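Bifunctional protein PutA (Bdellovibrio bacteriovorus, PDB 5UR2) probably couples proline oxidation by a flavin-dependent proline dehydrogenase to NAD-dependent oxidation of glutamate semialdehyde, yielding L-glutamate from L-proline. Local coordinates at residues S953-G957 with P958-K962; V722-H725 with I726-R729; V552-E555 with Q556-A559; G767-Y770 with S771-F775. All coordinates share one frame; numbering follows the deposited sequence.

Interaction 1: residues S953-G957 with P958-K962; sequences SKTGG and PDYLK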
# COMPACT_ATOMS: atom_id res chain seq x y z
N SER B 953 -15.86 -3.21 -0.82
CA SER B 953 -16.18 -1.87 -0.31
C SER B 953 -15.66 -1.73 1.11
O SER B 953 -16.30 -2.19 2.06
CB SER B 953 -17.69 -1.61 -0.36
OG SER B 953 -18.00 -0.31 0.12
N LYS B 954 -14.49 -1.12 1.26
CA LYS B 954 -13.95 -0.73 2.55
C LYS B 954 -13.67 0.78 2.48
O LYS B 954 -12.53 1.20 2.26
CB LYS B 954 -12.71 -1.55 2.87
CG LYS B 954 -12.30 -1.51 4.32
CD LYS B 954 -13.42 -1.99 5.23
CE LYS B 954 -12.85 -2.52 6.55
NZ LYS B 954 -13.96 -2.67 7.57
N THR B 955 -14.71 1.60 2.64
CA THR B 955 -14.64 3.03 2.36
C THR B 955 -13.76 3.74 3.38
O THR B 955 -13.62 3.31 4.52
CB THR B 955 -16.03 3.67 2.37
OG1 THR B 955 -16.60 3.58 3.69
CG2 THR B 955 -16.98 2.93 1.41
N GLY B 956 -13.16 4.85 2.95
CA GLY B 956 -12.36 5.64 3.86
C GLY B 956 -11.11 4.94 4.39
O GLY B 956 -10.62 5.30 5.47
N GLY B 957 -10.60 3.95 3.67
CA GLY B 957 -9.38 3.27 4.05
C GLY B 957 -8.44 3.13 2.87
O GLY B 957 -8.78 3.45 1.73
N PRO B 958 -7.25 2.59 3.11
CA PRO B 958 -6.18 2.65 2.11
C PRO B 958 -6.31 1.68 0.93
O PRO B 958 -5.44 1.70 0.05
CB PRO B 958 -4.92 2.33 2.94
CG PRO B 958 -5.44 1.41 4.03
CD PRO B 958 -6.83 1.90 4.34
N ASP B 959 -7.36 0.84 0.86
CA ASP B 959 -7.57 0.00 -0.31
C ASP B 959 -8.69 0.52 -1.21
O ASP B 959 -8.85 0.01 -2.32
CB ASP B 959 -7.89 -1.46 0.09
CG ASP B 959 -6.73 -2.14 0.83
OD1 ASP B 959 -5.55 -1.84 0.52
OD2 ASP B 959 -7.00 -2.94 1.76
N TYR B 960 -9.46 1.51 -0.76
CA TYR B 960 -10.74 1.79 -1.41
C TYR B 960 -10.57 2.40 -2.80
O TYR B 960 -11.21 1.96 -3.76
CB TYR B 960 -11.59 2.70 -0.54
CG TYR B 960 -12.96 2.91 -1.11
CD1 TYR B 960 -13.90 1.88 -1.08
CD2 TYR B 960 -13.32 4.10 -1.69
CE1 TYR B 960 -15.17 2.04 -1.60
CE2 TYR B 960 -14.60 4.29 -2.22
CZ TYR B 960 -15.52 3.25 -2.17
OH TYR B 960 -16.77 3.41 -2.70
N LEU B 961 -9.74 3.43 -2.92
CA LEU B 961 -9.59 4.15 -4.18
C LEU B 961 -9.12 3.24 -5.32
O LEU B 961 -9.52 3.44 -6.48
CB LEU B 961 -8.62 5.32 -4.00
CG LEU B 961 -8.54 6.32 -5.14
CD1 LEU B 961 -9.95 6.86 -5.43
CD2 LEU B 961 -7.55 7.44 -4.79
N LYS B 962 -8.29 2.23 -5.01
CA LYS B 962 -7.78 1.32 -6.03
C LYS B 962 -8.87 0.50 -6.71
O LYS B 962 -8.67 0.04 -7.84
CB LYS B 962 -6.74 0.38 -5.41
CG LYS B 962 -5.47 1.09 -4.90
CD LYS B 962 -4.58 0.11 -4.17
CE LYS B 962 -3.32 0.76 -3.68
NZ LYS B 962 -2.38 -0.23 -3.13
O HOH W 1 -18.56 1.91 -1.48
O HOH W 2 -9.79 0.47 2.35
O HOH W 3 -8.70 4.73 -0.73
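Thr955 and Tyr960 carry the apolar part of this loop, their side chains lying alongside and pointing the same way. The Thr955 CA forms a CH-pi contact over one face of the Tyr960 ring, 4.0 Å from the ring centroid, and Thr955 CG2 comes within 3.6 Å of Tyr960 CE1. The ring is laid back along residues 953-955 because Tyr960 CG stands anti to its own amide (chi1 -175°).

Between the two segments a single direct backbone bond forms. Lys954 to Gly957 make a type II beta turn, with Gly956 at its positive-phi corner, and the chain then folds back so that Tyr960 N donates to Gly957 O at 3.2 Å, nearly straight at 172° on the donor side but well above the carbonyl plane. This loop of the aldehyde dehydrogenase fold joins strand 950-951 to strand 965-973, and Ser953 lies beside Glu746, a predicted active-site residue.

Water completes the polar links. One molecule bridges Ser953 OG and Tyr960 OH, the latter also bonded to Tyr964; a second gives a hydrogen to Lys954 O and accepts from Asp959 N; a third spans Gly957 O and Leu961 N. At the subunit interface, Asp959 is hydrogen-bonded to Tyr627 and Tyr629 of the second subunit and salt-bridged to its Lys962.

Interaction 2: residues V722-H725 with I726-R729; sequences VGLH and IMNR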
# COMPACT_ATOMS: atom_id res chain seq x y z
N VAL B 722 -31.20 -5.88 -3.82
CA VAL B 722 -30.75 -5.13 -4.99
C VAL B 722 -29.30 -5.47 -5.32
O VAL B 722 -28.93 -5.62 -6.49
CB VAL B 722 -30.96 -3.62 -4.75
CG1 VAL B 722 -30.60 -2.84 -6.00
CG2 VAL B 722 -32.40 -3.35 -4.34
N GLY B 723 -28.45 -5.58 -4.28
CA GLY B 723 -27.05 -5.89 -4.49
C GLY B 723 -26.83 -7.20 -5.22
O GLY B 723 -26.00 -7.29 -6.13
N LEU B 724 -27.56 -8.24 -4.82
CA LEU B 724 -27.47 -9.51 -5.52
C LEU B 724 -27.95 -9.38 -6.96
O LEU B 724 -27.34 -9.94 -7.88
CB LEU B 724 -28.27 -10.59 -4.78
CG LEU B 724 -27.78 -10.82 -3.35
CD1 LEU B 724 -28.49 -11.99 -2.71
CD2 LEU B 724 -26.27 -10.99 -3.28
N HIS B 725 -29.04 -8.63 -7.19
CA HIS B 725 -29.54 -8.43 -8.55
C HIS B 725 -28.49 -7.73 -9.40
O HIS B 725 -28.20 -8.15 -10.53
CB HIS B 725 -30.84 -7.63 -8.52
CG HIS B 725 -31.35 -7.25 -9.89
ND1 HIS B 725 -31.95 -8.16 -10.74
CD2 HIS B 725 -31.27 -6.09 -10.57
CE1 HIS B 725 -32.26 -7.56 -11.87
NE2 HIS B 725 -31.85 -6.30 -11.80
N ILE B 726 -27.88 -6.67 -8.86
CA ILE B 726 -26.88 -5.90 -9.59
C ILE B 726 -25.67 -6.76 -9.92
O ILE B 726 -25.14 -6.73 -11.04
CB ILE B 726 -26.47 -4.66 -8.78
CG1 ILE B 726 -27.59 -3.62 -8.79
CG2 ILE B 726 -25.15 -4.08 -9.33
CD1 ILE B 726 -27.33 -2.40 -7.93
N MET B 727 -25.22 -7.57 -8.96
CA MET B 727 -24.05 -8.39 -9.23
C MET B 727 -24.37 -9.42 -10.31
O MET B 727 -23.52 -9.73 -11.15
CB MET B 727 -23.57 -9.08 -7.95
CG MET B 727 -22.88 -8.13 -7.00
SD MET B 727 -22.18 -9.00 -5.58
CE MET B 727 -23.65 -9.72 -4.92
N ASN B 728 -25.60 -9.91 -10.32
CA ASN B 728 -26.02 -10.82 -11.37
C ASN B 728 -26.02 -10.12 -12.73
O ASN B 728 -25.47 -10.64 -13.71
CB ASN B 728 -27.41 -11.34 -11.03
CG ASN B 728 -27.63 -12.71 -11.55
OD1 ASN B 728 -28.18 -12.86 -12.64
ND2 ASN B 728 -27.17 -13.72 -10.81
N ARG B 729 -26.61 -8.93 -12.81
CA ARG B 729 -26.67 -8.21 -14.08
C ARG B 729 -25.27 -7.81 -14.56
O ARG B 729 -25.00 -7.82 -15.76
CB ARG B 729 -27.55 -6.97 -13.96
CG ARG B 729 -29.05 -7.23 -13.65
CD ARG B 729 -29.68 -8.26 -14.57
NE ARG B 729 -29.32 -7.99 -15.95
CZ ARG B 729 -29.39 -8.88 -16.94
NH1 ARG B 729 -28.99 -8.54 -18.15
NH2 ARG B 729 -29.84 -10.11 -16.71
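His725 and Arg729, one helical turn apart, are joined both by a backbone hydrogen bond and by a CH-pi contact of their side chains. Along this part of helix 720-730 four consecutive carbonyls are satisfied by amides four residues on: Val722 O takes Ile726 N at 2.8 Å, Gly723 O takes Met727 N at 2.9 Å, Leu724 O takes Asn728 N at 3.0 Å, and His725 O takes Arg729 N at 2.9 Å. The ladder is regular, its donor angles running from 155° to 163°.

The polar ends of the side chains look outside the segment for partners. His725 NE2 is hydrogen-bonded to Glu703, whereas Arg729 NE has a weak bond to Asn707 and a long, weak ion pair with the same glutamate. Between the two residues it is Arg729 CG that lies over a face of the imidazole, 3.8 Å from the centroid; bends at chi2 and chi3 then lead the guanidinium onward.

Val722 CG1 meets Ile726 CD1 at 3.8 Å on the side facing strand 711-717, within a beta-alpha-beta unit. Leu724 CD2 and Met727 CE are modelled at 3.3 Å, tighter than usual for two methyl groups, so the exact value is doubtful; both residues also pack on the second subunit. Glu703, bonded to His725 and only weakly paired with Arg729, may offset positive charge here, although the charge on His725 cannot be told from the structure.

Interaction 3: residues V552-E555 with Q556-A559; sequences VPCE and QRAA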
# COMPACT_ATOMS: atom_id res chain seq x y z
N VAL B 552 -6.55 14.30 -17.54
CA VAL B 552 -6.29 15.45 -16.65
C VAL B 552 -5.33 15.00 -15.55
O VAL B 552 -5.55 13.95 -14.94
CB VAL B 552 -7.60 15.98 -16.05
CG1 VAL B 552 -7.29 17.05 -15.01
CG2 VAL B 552 -8.52 16.57 -17.15
N PRO B 553 -4.23 15.74 -15.30
CA PRO B 553 -3.27 15.30 -14.28
C PRO B 553 -3.92 15.11 -12.92
O PRO B 553 -4.86 15.83 -12.53
CB PRO B 553 -2.25 16.45 -14.24
CG PRO B 553 -2.34 17.08 -15.59
CD PRO B 553 -3.80 16.97 -15.99
N CYS B 554 -3.41 14.12 -12.18
CA CYS B 554 -3.97 13.78 -10.88
C CYS B 554 -4.09 15.00 -9.97
O CYS B 554 -5.12 15.18 -9.32
CB CYS B 554 -3.10 12.71 -10.20
SG CYS B 554 -3.01 11.15 -11.13
N GLU B 555 -3.06 15.84 -9.94
CA GLU B 555 -3.07 17.02 -9.08
C GLU B 555 -4.25 17.94 -9.39
O GLU B 555 -4.86 18.50 -8.48
CB GLU B 555 -1.74 17.78 -9.21
CG GLU B 555 -1.69 19.12 -8.46
CD GLU B 555 -2.05 18.99 -6.98
OE1 GLU B 555 -1.59 18.03 -6.32
OE2 GLU B 555 -2.83 19.85 -6.50
N GLN B 556 -4.57 18.11 -10.68
CA GLN B 556 -5.69 18.98 -11.06
C GLN B 556 -7.03 18.33 -10.74
O GLN B 556 -7.98 19.02 -10.36
CB GLN B 556 -5.59 19.33 -12.55
CG GLN B 556 -4.39 20.20 -12.89
CD GLN B 556 -4.11 20.33 -14.40
OE1 GLN B 556 -5.02 20.51 -15.22
NE2 GLN B 556 -2.83 20.24 -14.76
N ARG B 557 -7.14 17.01 -10.89
CA ARG B 557 -8.38 16.35 -10.49
C ARG B 557 -8.57 16.43 -8.98
O ARG B 557 -9.67 16.72 -8.50
CB ARG B 557 -8.41 14.89 -10.96
CG ARG B 557 -8.15 14.71 -12.45
CD ARG B 557 -8.53 13.30 -12.94
NE ARG B 557 -7.93 12.23 -12.15
CZ ARG B 557 -6.98 11.42 -12.59
NH1 ARG B 557 -6.51 11.57 -13.82
NH2 ARG B 557 -6.50 10.46 -11.80
N ALA B 558 -7.48 16.22 -8.23
CA ALA B 558 -7.54 16.33 -6.77
C ALA B 558 -7.89 17.75 -6.33
O ALA B 558 -8.62 17.93 -5.34
CB ALA B 558 -6.21 15.90 -6.16
N ALA B 559 -7.38 18.77 -7.03
CA ALA B 559 -7.70 20.16 -6.67
C ALA B 559 -9.18 20.47 -6.88
O ALA B 559 -9.78 21.24 -6.12
CB ALA B 559 -6.82 21.12 -7.48
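Arg557 curls back over the start of its own helix to meet Val552 and Cys554: CG lies anti to the carbonyl carbon (chi1 -53°), and a bend at chi3 (-52°) turns the guanidinium toward the preceding loop. Gln556 leaves the backbone by a similar first torsion but stays extended beyond CG, which carries its amide to the ring of Pro553.

The two long side chains thus bracket the loop residues differently. The aliphatic part of Arg557 crosses Val552, whose CG1 is 3.6 Å from Arg557 CG, while Arg557 NH1 reaches Val552 O at 2.8 Å in a bond that is weak because it is strongly bent. One guanidinium face lies over Cys554 CA, and Cys554 SG is 3.6 Å from Arg557 NH2. Gln556 NE2 comes to 3.3 Å from Pro553 CG, and Gln556 CB also touches Val552 CG1.

Pro553 occupies the N-cap position. Its carbonyl accepts from Arg557 N at 3.0 Å, nearly straight, and more weakly from Gln556 N. The next two bonds of the helix follow, Ala558 N to Cys554 O at 2.8 Å and Ala559 N to Glu555 O at 2.9 Å.

Arg557 NE finds a stronger partner in Val657 O, at the end of helix 646-657, and so ties the start of helix 554-570 to that helix. Helix 587-611 lies against the same turn: Met608 packs on Cys554 and Arg557, Ala605 touches Ala558, and Arg609 forms a salt bridge with Glu555.

Interaction 4: residues G767-Y770 with S771-F775; sequences GVIY and SAFGF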
# COMPACT_ATOMS: atom_id res chain seq x y z
N GLY B 767 -23.92 3.45 24.81
CA GLY B 767 -23.49 3.00 23.49
C GLY B 767 -24.57 2.23 22.74
O GLY B 767 -24.78 2.44 21.54
N VAL B 768 -25.30 1.36 23.43
CA VAL B 768 -26.33 0.57 22.76
C VAL B 768 -27.52 1.44 22.34
O VAL B 768 -28.05 1.31 21.22
CB VAL B 768 -26.75 -0.62 23.64
CG1 VAL B 768 -28.01 -1.24 23.14
CG2 VAL B 768 -25.64 -1.65 23.68
N ILE B 769 -27.95 2.36 23.21
CA ILE B 769 -29.07 3.25 22.86
C ILE B 769 -28.75 4.02 21.58
O ILE B 769 -29.53 4.02 20.63
CB ILE B 769 -29.40 4.20 24.02
CG1 ILE B 769 -30.07 3.45 25.16
CG2 ILE B 769 -30.37 5.29 23.58
CD1 ILE B 769 -31.47 3.00 24.80
N TYR B 770 -27.57 4.66 21.53
CA TYR B 770 -27.27 5.44 20.35
C TYR B 770 -27.05 4.55 19.14
O TYR B 770 -27.49 4.89 18.03
CB TYR B 770 -26.06 6.36 20.57
CG TYR B 770 -25.73 7.10 19.29
CD1 TYR B 770 -26.62 8.02 18.77
CD2 TYR B 770 -24.56 6.82 18.56
CE1 TYR B 770 -26.37 8.68 17.58
CE2 TYR B 770 -24.29 7.49 17.37
CZ TYR B 770 -25.21 8.41 16.88
OH TYR B 770 -25.00 9.09 15.69
N SER B 771 -26.39 3.40 19.32
CA SER B 771 -26.18 2.48 18.19
C SER B 771 -27.50 1.93 17.64
O SER B 771 -27.61 1.65 16.43
CB SER B 771 -25.26 1.33 18.61
OG SER B 771 -23.95 1.78 18.95
N ALA B 772 -28.50 1.74 18.51
CA ALA B 772 -29.77 1.15 18.12
C ALA B 772 -30.77 2.19 17.62
O ALA B 772 -31.52 1.90 16.67
CB ALA B 772 -30.39 0.39 19.29
N PHE B 773 -30.83 3.38 18.23
CA PHE B 773 -31.88 4.33 17.92
C PHE B 773 -31.39 5.60 17.23
O PHE B 773 -32.22 6.38 16.74
CB PHE B 773 -32.66 4.68 19.20
CG PHE B 773 -33.35 3.49 19.85
CD1 PHE B 773 -34.16 2.63 19.10
CD2 PHE B 773 -33.18 3.21 21.20
CE1 PHE B 773 -34.79 1.53 19.68
CE2 PHE B 773 -33.81 2.09 21.79
CZ PHE B 773 -34.62 1.27 21.03
N GLY B 774 -30.08 5.82 17.13
CA GLY B 774 -29.57 6.89 16.29
C GLY B 774 -30.07 6.79 14.86
O GLY B 774 -30.03 5.71 14.26
N PHE B 775 -30.57 7.91 14.31
CA PHE B 775 -31.31 8.02 13.05
C PHE B 775 -32.36 6.91 12.95
O PHE B 775 -32.59 6.34 11.88
CB PHE B 775 -30.37 8.02 11.83
CG PHE B 775 -31.04 8.49 10.56
CD1 PHE B 775 -32.04 9.46 10.60
CD2 PHE B 775 -30.68 7.95 9.33
CE1 PHE B 775 -32.69 9.89 9.43
CE2 PHE B 775 -31.32 8.36 8.15
CZ PHE B 775 -32.33 9.34 8.20
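The C-terminal turns of helix 761-773, the helix of a beta-alpha-beta unit between strands 751-755 and 783-789 in the aldehyde dehydrogenase fold, show how a buried helix ends. Ser771 doubles the grip on one carbonyl: both its N, at 2.9 Å, and its OG, at 2.8 Å, donate to Gly767 O, approaching from opposite faces of the carbonyl plane. The hydroxyl turns back along the helix since OG sits beside its own amide (chi1 -64°), and it also bonds to Ile933 N.

Regular bonds follow from Ala772 N to Val768 O and from Phe773 N to Ile769 O, each 2.8 Å. Gly774 is the first residue to leave helical angles, and its N donates to Tyr770 O at 2.9 Å, the last i to i+4 bond of this series.

Around these turns the side chains are chiefly apolar. The Tyr770 ring comes to 3.9 Å of Gly774 CA through its CE1, and its hydroxyl is hydrogen-bonded to Glu589. Val881 of strand 880-886 packs on Ala772 and Phe773. Ile769 crosses Phe773 at the ring edge, its CD1 lying in the plane of the ring, 3.9 Å from Phe773 CE2.

All four contacts are local and belong to the aldehyde dehydrogenase part of the chain, but they differ in setting. Interaction 4 is the most buried and lies nearest the chain centre; interactions 2 and 3 are helical turns with exposed residues, and their centres are 33 Å apart. Interaction 1 is a water-bridged loop rather than a helix. Interactions 1 and 2 both touch the second subunit, one mainly through charged and tyrosine groups, the other through apolar side chains. Helix 587-611 packs against interactions 1 and 3, whose nearest atoms are about 8 Å apart. Interactions 3, 2 and 4 sample three different helices: the start of helix 554-570, the body of helix 720-730 and the last turns of helix 761-773.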